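Local coordinates for protein Alpha/beta hydrolase (PDB 4EZI) that is of unknown function but has the alpha/beta-hydrolase fold and is probably a serine hydrolase, perhaps a lipase acting on triacylglycerols, at residues A[90-95]-A[115-120]; A[58-63]-A[122-127]; A[201-206]-A[294-299]. All coordinates share one frame; numbering follows the deposited sequence.

Contact 1 of 3, residues A[90-95]-A[115-120]; sequences VPSRNN and MPDYLG
Asp117 grips Ser92 with both carboxylate oxygens, and through this fork a loop of the alpha/beta-hydrolase fold is fastened to the end of a central strand. Segment 90-95, with a short 3-10 turn at 91-93, lies between strand 74-80 and helix 99-108, whereas Asp117 directly follows strand 112-116.

Two hydrogen bonds form the fork. The backbone amide of Ser92 donates to Asp117 OD1 over 2.9 Å, and the N-H points at the oxygen at 159°. Beside it, Ser92 OG donates to Asp117 OD2 in a short bond of 2.5 Å. Both oxygens accept through their syn lone pairs, and two anchoring points hold the carboxylate against rotation. With OG between the backbone N and the carbonyl carbon (chi1 65°), the hydroxyl lies beside the carboxylate that the amide of the same residue also meets. OD2 probably also bonds to the hydroxyl of Ser61 on strand 57-67, so that two hydroxyls hold this buried oxygen.

Apolar contacts flank the polar grip. The side chains of Val90 and Asp117 cross at about a right angle, Val90 CG2 lying 3.4 Å from Asp117 CG. The ring of Pro91 sits against Met115, a selenomethionine, with a tight 3.5 Å between Pro91 CB and Met115 CB. Because the selenomethionine chain bends at its last torsion, CE curls back to within 3.8 Å of Pro91 CG.

Charge adds a third layer. Asp117 OD2 lies well out of the guanidinium plane of Arg93, at 4.3 Å from NH1, so any attraction would be of charge alone, with no N-H pointing at the oxygen. Arg93 NH1, which also forms a salt bridge with Asp123, donates instead to Ser92 OG, 2.9 Å away and tilted 20° from the guanidinium plane.

Contact 2 of 3, residues A[58-63]-A[122-127]; sequences TIASGL and GDNELT
The side chain of Asn124 reaches from its loop to strand 57-67, which it meets with a single amide nitrogen that makes two bonds. Its CB already lies 3.8 Å from Ile59 O, close beside the CA, whose C-H also points at that carbonyl. From there CG extends anti to the backbone N (chi1 -179°), which carries the flat amide over to the strand. At the tip ND2 divides its two hydrogens. One goes to Ile59 O, 2.9 Å away and nearly straight at 171°; this bond lies in the amide plane but arrives above the plane of the carbonyl, 68° out of it. The other goes to Thr58 OG1 at 2.8 Å, again close to the amide plane. The other branch, OD1, turns back to its own loop, accepting from the backbone N of Gly120 and, weakly, from Leu126 N, in the i to i+2 pattern of an Asx turn. With both branches engaged, the amide has little freedom to flip.

Water completes the junction. One molecule donates to Ile59 O and accepts from Glu125 N, while a second accepts from Ile59 N and donates to Glu125 OE2. Farther along, Ser61 OG receives the amide of Asp123 over 2.9 Å; this hydroxyl probably also bonds to Asp117. Asp123 itself lays its CB 3.7 Å from the same Ser61 OG and sends its carboxylate to Lys45 and Arg93.

Strand 57-67 pairs with strand 41-51 along one edge. Along the other, pairing with strand 112-116 runs out at Ser61, bonded to Asp117 just past that strand's end. Beside Thr58 and Ile59, loop 122-127 meets the strand with a side-chain amide and waters instead of strand pairing, where the 112-116 pairing of the alpha/beta-hydrolase sheet stops.

Contact 3 of 3, residues A[201-206]-A[294-299]; sequences YGWEET and ILKINF
Trp203 turns the edge of its indole toward the face of Phe299, so that two aromatic side chains form the centre of the contact between the helices. The pair is an offset edge-to-face one, with 5.5 Å between the centroid of the Trp203 six-membered ring and that of Phe299, and planes at 65°. The nearest ring atoms, Trp203 CE3 and Phe299 CD1, are 3.7 Å apart. In Trp203, CG runs anti to the backbone N (chi1 175°), which swings the indole across to helix 292-299.

A different geometry serves the indole face. Leu295 CB stands over the six-membered ring, displaced toward its rim, 4.0 Å from its centroid and 21° off the normal, a CH-pi contact, while Leu295 CD1 leans onto Trp203 CZ2 at 3.7 Å. The tryptophan is therefore fixed in two directions, by leucine over a face and by phenylalanine at the edge. Phe226 and Ile284 of other helices pack against it as well.

The far end of the Phe299 ring reaches Thr206, which it crosses at about a right angle, with CE2 3.6 Å from OG1. That hydroxyl donates to Gly202 O at 2.9 Å, the oxygen that also takes the Thr206 amide; the two donors come from opposite faces of the carbonyl plane. Gly202 is the N-cap of helix 203-212, and its own N-H goes to a water that donates in turn to Phe299 O, 2.7 Å away. No direct hydrogen bond joins the two segments; this water bridges them.

Helices 203-212 and 292-299 are the first and last of the helical insertion between strands 193-197 and 310-314. Joining the two ends of that insertion is consistent with the base of a cap, or lid, domain in an alpha/beta hydrolase.

Overall arrangement
Contacts 1 and 2 touch, their centres 8 Å apart and contact 1 nested within the chain loop that contact 2 closes. Asp117 OD2 and Ser61 OG, 2.6 Å apart, probably share a hydrogen bond. A salt bridge of 2.9 Å between Arg93 NH1 and Asp123 OD1 joins the two loops to each other, and both contacts reach the neighbouring strands 57-67 and 112-116. Contact 3 belongs to the helical insertion, its centre 26 Å from each of the others and its nearest atoms about 12 Å from contact 1. A bound PEG lies about 4 Å from the Thr206 side chain. Ser169, His351 and Asp318 probably form the catalytic triad; Phe299 of contact 3 meets Phe173 on helix 170-185, which begins directly after Ser169.

Contact 1 of 3, residues A[90-95]-A[115-120]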
# COMPACT_ATOMS: atom_id res chain seq x y z
N VAL A 90 -7.75 -4.01 8.43
CA VAL A 90 -6.32 -3.90 8.19
C VAL A 90 -5.67 -5.24 8.56
O VAL A 90 -6.25 -6.02 9.33
CB VAL A 90 -5.67 -2.72 8.95
CG1 VAL A 90 -6.15 -1.38 8.34
CG2 VAL A 90 -5.92 -2.79 10.46
N PRO A 91 -4.44 -5.48 8.08
CA PRO A 91 -3.85 -6.82 8.22
C PRO A 91 -3.73 -7.35 9.66
O PRO A 91 -3.84 -8.55 9.85
CB PRO A 91 -2.49 -6.67 7.52
CG PRO A 91 -2.79 -5.67 6.45
CD PRO A 91 -3.67 -4.66 7.13
N SER A 92 -3.49 -6.50 10.65
CA SER A 92 -3.34 -7.01 12.00
C SER A 92 -4.58 -7.70 12.53
O SER A 92 -4.49 -8.44 13.51
CB SER A 92 -2.95 -5.90 12.97
OG SER A 92 -3.96 -4.93 13.11
N ARG A 93 -5.74 -7.47 11.91
CA ARG A 93 -6.97 -8.17 12.28
C ARG A 93 -7.15 -9.49 11.53
O ARG A 93 -8.00 -10.30 11.92
CB ARG A 93 -8.22 -7.29 12.09
CG ARG A 93 -8.42 -6.23 13.14
CD ARG A 93 -7.41 -5.12 13.12
NE ARG A 93 -7.76 -4.12 14.14
CZ ARG A 93 -6.98 -3.67 15.10
NH1 ARG A 93 -5.71 -4.00 15.18
NH2 ARG A 93 -7.47 -2.79 15.95
N ASN A 94 -6.40 -9.68 10.46
CA ASN A 94 -6.52 -10.85 9.61
C ASN A 94 -7.95 -11.36 9.41
O ASN A 94 -8.27 -12.51 9.72
CB ASN A 94 -5.61 -12.01 10.06
CG ASN A 94 -5.50 -13.08 8.96
OD1 ASN A 94 -5.34 -12.73 7.79
ND2 ASN A 94 -5.56 -14.34 9.34
N ASN A 95 -8.77 -10.51 8.79
CA ASN A 95 -10.08 -10.93 8.39
C ASN A 95 -9.99 -11.71 7.06
O ASN A 95 -8.92 -11.85 6.47
CB ASN A 95 -11.06 -9.76 8.33
CG ASN A 95 -10.72 -8.73 7.30
OD1 ASN A 95 -10.13 -9.04 6.27
ND2 ASN A 95 -11.09 -7.49 7.57
N MSE A 115 3.11 -7.04 7.12
CA MSE A 115 2.02 -6.22 6.60
C MSE A 115 1.70 -5.09 7.57
O MSE A 115 1.02 -5.31 8.58
CB MSE A 115 0.78 -7.08 6.36
CG MSE A 115 1.04 -8.28 5.49
SE MSE A 115 -0.55 -9.31 5.12
CE MSE A 115 -1.38 -8.10 3.91
N PRO A 116 2.16 -3.87 7.28
CA PRO A 116 1.82 -2.75 8.16
C PRO A 116 0.33 -2.40 8.06
O PRO A 116 -0.25 -2.48 6.98
CB PRO A 116 2.66 -1.59 7.64
CG PRO A 116 2.89 -1.94 6.19
CD PRO A 116 3.04 -3.43 6.17
N ASP A 117 -0.26 -1.92 9.16
CA ASP A 117 -1.61 -1.38 9.10
C ASP A 117 -1.68 0.03 8.54
O ASP A 117 -2.70 0.41 7.97
CB ASP A 117 -2.28 -1.38 10.49
CG ASP A 117 -2.58 -2.75 11.03
OD1 ASP A 117 -2.62 -3.74 10.27
OD2 ASP A 117 -2.81 -2.84 12.25
N TYR A 118 -0.62 0.79 8.76
CA TYR A 118 -0.48 2.24 8.51
C TYR A 118 -0.97 3.06 9.72
O TYR A 118 -1.75 2.61 10.55
CB TYR A 118 -1.21 2.77 7.28
CG TYR A 118 -0.88 2.16 5.95
CD1 TYR A 118 0.37 1.68 5.64
CD2 TYR A 118 -1.84 2.16 4.96
CE1 TYR A 118 0.64 1.16 4.38
CE2 TYR A 118 -1.57 1.67 3.71
CZ TYR A 118 -0.32 1.16 3.40
OH TYR A 118 -0.05 0.68 2.12
N LEU A 119 -0.48 4.28 9.81
CA LEU A 119 -0.93 5.22 10.83
C LEU A 119 -2.41 5.51 10.70
O LEU A 119 -2.98 5.53 9.60
CB LEU A 119 -0.14 6.52 10.72
CG LEU A 119 1.37 6.41 10.93
CD1 LEU A 119 1.97 7.82 10.91
CD2 LEU A 119 1.74 5.66 12.20
N GLY A 120 -3.04 5.76 11.84
CA GLY A 120 -4.45 6.07 11.90
C GLY A 120 -5.38 4.87 11.76
O GLY A 120 -6.60 5.04 11.77

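Contact 2 of 3, residues A[58-63]-A[122-127]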
# COMPACT_ATOMS: atom_id res chain seq x y z
N THR A 58 4.85 7.70 17.75
CA THR A 58 3.53 7.08 17.76
C THR A 58 3.71 5.57 17.64
O THR A 58 4.70 5.13 17.06
CB THR A 58 2.65 7.67 16.63
OG1 THR A 58 1.30 7.23 16.79
CG2 THR A 58 3.15 7.28 15.25
N ILE A 59 2.79 4.81 18.22
CA ILE A 59 2.90 3.35 18.25
C ILE A 59 1.89 2.78 17.25
O ILE A 59 0.69 2.95 17.40
CB ILE A 59 2.67 2.76 19.68
CG1 ILE A 59 3.61 3.40 20.70
CG2 ILE A 59 2.81 1.25 19.64
CD1 ILE A 59 5.06 3.35 20.38
N ALA A 60 2.41 2.13 16.22
CA ALA A 60 1.61 1.61 15.12
C ALA A 60 1.57 0.07 15.17
O ALA A 60 2.27 -0.54 15.97
CB ALA A 60 2.20 2.11 13.78
N SER A 61 0.71 -0.52 14.34
CA SER A 61 0.48 -1.97 14.37
C SER A 61 0.60 -2.61 13.00
O SER A 61 0.55 -1.92 11.97
CB SER A 61 -0.89 -2.25 15.00
OG SER A 61 -1.96 -1.56 14.36
N GLY A 62 0.70 -3.92 12.97
CA GLY A 62 0.68 -4.68 11.75
C GLY A 62 0.76 -6.16 12.03
O GLY A 62 0.77 -6.58 13.21
N LEU A 63 0.76 -6.96 10.97
CA LEU A 63 0.77 -8.41 11.03
C LEU A 63 2.10 -8.96 10.55
O LEU A 63 2.66 -8.50 9.55
CB LEU A 63 -0.32 -8.95 10.11
CG LEU A 63 -0.66 -10.44 10.26
CD1 LEU A 63 -1.34 -10.74 11.60
CD2 LEU A 63 -1.52 -10.90 9.10
N GLY A 122 -5.80 0.31 12.55
CA GLY A 122 -5.43 -0.73 13.52
C GLY A 122 -5.43 -0.19 14.94
O GLY A 122 -6.38 0.48 15.36
N ASP A 123 -4.36 -0.47 15.65
CA ASP A 123 -4.23 -0.06 17.05
C ASP A 123 -3.68 1.35 17.21
O ASP A 123 -3.58 1.85 18.32
CB ASP A 123 -3.27 -1.00 17.81
CG ASP A 123 -3.71 -2.46 17.88
OD1 ASP A 123 -4.88 -2.78 17.64
OD2 ASP A 123 -2.83 -3.29 18.25
N ASN A 124 -3.27 2.00 16.12
CA ASN A 124 -2.59 3.30 16.24
C ASN A 124 -3.53 4.37 16.76
O ASN A 124 -4.67 4.48 16.33
CB ASN A 124 -2.03 3.72 14.89
CG ASN A 124 -1.30 5.03 14.95
OD1 ASN A 124 -1.69 5.99 14.30
ND2 ASN A 124 -0.20 5.07 15.70
N GLU A 125 -3.04 5.20 17.68
CA GLU A 125 -3.90 6.15 18.36
C GLU A 125 -4.23 7.40 17.55
O GLU A 125 -5.16 8.12 17.92
CB GLU A 125 -3.29 6.54 19.71
CG GLU A 125 -2.10 7.43 19.59
CD GLU A 125 -1.63 8.00 20.92
OE1 GLU A 125 -2.45 8.15 21.86
OE2 GLU A 125 -0.43 8.32 21.01
N LEU A 126 -3.49 7.69 16.48
CA LEU A 126 -3.88 8.82 15.64
C LEU A 126 -5.27 8.54 15.10
O LEU A 126 -5.60 7.40 14.74
CB LEU A 126 -2.89 9.06 14.50
CG LEU A 126 -1.46 9.38 14.90
CD1 LEU A 126 -0.50 9.38 13.71
CD2 LEU A 126 -1.36 10.69 15.64
N THR A 127 -6.08 9.58 15.02
CA THR A 127 -7.50 9.41 14.75
C THR A 127 -7.84 9.23 13.27
O THR A 127 -8.92 8.81 12.95
CB THR A 127 -8.33 10.57 15.33
OG1 THR A 127 -7.89 11.79 14.75
CG2 THR A 127 -8.18 10.62 16.84
O HOH W 1 -0.77 4.36 19.25
O HOH W 2 1.00 6.19 20.20

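Contact 3 of 3, residues A[201-206]-A[294-299]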
# COMPACT_ATOMS: atom_id res chain seq x y z
N TYR A 201 0.52 7.20 -10.06
CA TYR A 201 1.75 7.86 -10.42
C TYR A 201 1.45 9.24 -11.00
O TYR A 201 0.68 9.38 -11.94
CB TYR A 201 2.55 7.09 -11.47
CG TYR A 201 2.96 5.67 -11.09
CD1 TYR A 201 4.13 5.42 -10.37
CD2 TYR A 201 2.18 4.61 -11.46
CE1 TYR A 201 4.51 4.10 -10.06
CE2 TYR A 201 2.54 3.30 -11.15
CZ TYR A 201 3.69 3.06 -10.42
OH TYR A 201 4.05 1.78 -10.08
N GLY A 202 2.06 10.24 -10.40
CA GLY A 202 2.02 11.61 -10.90
C GLY A 202 0.87 12.42 -10.36
O GLY A 202 -0.30 12.03 -10.48
N TRP A 203 1.19 13.57 -9.79
CA TRP A 203 0.16 14.44 -9.21
C TRP A 203 -0.82 14.90 -10.28
O TRP A 203 -2.03 14.73 -10.14
CB TRP A 203 0.83 15.63 -8.54
CG TRP A 203 -0.13 16.62 -8.03
CD1 TRP A 203 -0.33 17.89 -8.49
CD2 TRP A 203 -1.10 16.43 -6.99
NE1 TRP A 203 -1.33 18.51 -7.79
CE2 TRP A 203 -1.83 17.63 -6.87
CE3 TRP A 203 -1.43 15.36 -6.14
CZ2 TRP A 203 -2.85 17.79 -5.94
CZ3 TRP A 203 -2.44 15.52 -5.22
CH2 TRP A 203 -3.14 16.73 -5.13
N GLU A 204 -0.31 15.51 -11.34
CA GLU A 204 -1.20 16.01 -12.39
C GLU A 204 -1.99 14.87 -13.06
O GLU A 204 -3.18 14.97 -13.29
CB GLU A 204 -0.42 16.84 -13.42
CG GLU A 204 -1.34 17.47 -14.50
CD GLU A 204 -0.59 18.34 -15.52
OE1 GLU A 204 0.67 18.32 -15.53
OE2 GLU A 204 -1.29 19.04 -16.29
N GLU A 205 -1.29 13.79 -13.39
CA GLU A 205 -1.92 12.66 -14.05
C GLU A 205 -3.05 12.07 -13.20
O GLU A 205 -4.15 11.78 -13.69
CB GLU A 205 -0.89 11.58 -14.42
CG GLU A 205 0.12 12.01 -15.51
CD GLU A 205 1.18 13.03 -15.05
OE1 GLU A 205 1.45 13.19 -13.82
OE2 GLU A 205 1.77 13.68 -15.95
N THR A 206 -2.77 11.87 -11.93
CA THR A 206 -3.74 11.27 -11.05
C THR A 206 -4.90 12.23 -10.77
O THR A 206 -6.07 11.82 -10.81
CB THR A 206 -3.07 10.75 -9.75
OG1 THR A 206 -2.08 9.79 -10.09
CG2 THR A 206 -4.09 10.08 -8.83
N ILE A 294 4.21 21.92 -3.18
CA ILE A 294 4.29 20.98 -2.07
C ILE A 294 3.47 19.70 -2.35
O ILE A 294 3.84 18.60 -1.91
CB ILE A 294 3.91 21.67 -0.72
CG1 ILE A 294 4.36 20.84 0.49
CG2 ILE A 294 2.43 22.00 -0.68
CD1 ILE A 294 5.88 20.72 0.60
N LEU A 295 2.37 19.84 -3.08
CA LEU A 295 1.56 18.70 -3.48
C LEU A 295 2.35 17.78 -4.41
O LEU A 295 2.28 16.55 -4.30
CB LEU A 295 0.25 19.15 -4.12
CG LEU A 295 -0.72 19.82 -3.14
CD1 LEU A 295 -1.83 20.59 -3.83
CD2 LEU A 295 -1.31 18.80 -2.18
N LYS A 296 3.08 18.37 -5.36
CA LYS A 296 3.96 17.60 -6.24
C LYS A 296 5.07 16.89 -5.48
O LYS A 296 5.39 15.74 -5.79
CB LYS A 296 4.55 18.48 -7.35
CG LYS A 296 3.52 18.88 -8.37
CD LYS A 296 3.98 20.03 -9.30
CE LYS A 296 5.19 19.72 -10.10
NZ LYS A 296 5.52 20.92 -10.95
N ILE A 297 5.65 17.56 -4.50
CA ILE A 297 6.68 16.92 -3.67
C ILE A 297 6.10 15.70 -2.95
O ILE A 297 6.74 14.65 -2.90
CB ILE A 297 7.37 17.88 -2.69
CG1 ILE A 297 8.09 19.00 -3.47
CG2 ILE A 297 8.40 17.12 -1.84
CD1 ILE A 297 9.21 18.52 -4.39
N ASN A 298 4.91 15.82 -2.36
CA ASN A 298 4.31 14.66 -1.74
C ASN A 298 4.07 13.52 -2.72
O ASN A 298 4.33 12.37 -2.39
CB ASN A 298 3.00 15.04 -1.05
CG ASN A 298 2.30 13.83 -0.48
OD1 ASN A 298 2.82 13.18 0.44
ND2 ASN A 298 1.15 13.47 -1.05
N PHE A 299 3.52 13.84 -3.89
CA PHE A 299 2.98 12.80 -4.75
C PHE A 299 3.99 12.16 -5.66
O PHE A 299 3.82 11.01 -6.00
CB PHE A 299 1.82 13.32 -5.59
CG PHE A 299 0.70 12.34 -5.75
CD1 PHE A 299 -0.25 12.19 -4.75
CD2 PHE A 299 0.59 11.55 -6.87
CE1 PHE A 299 -1.29 11.30 -4.90
CE2 PHE A 299 -0.44 10.65 -7.01
CZ PHE A 299 -1.37 10.53 -6.02
O HOH W 3 4.14 9.64 -8.29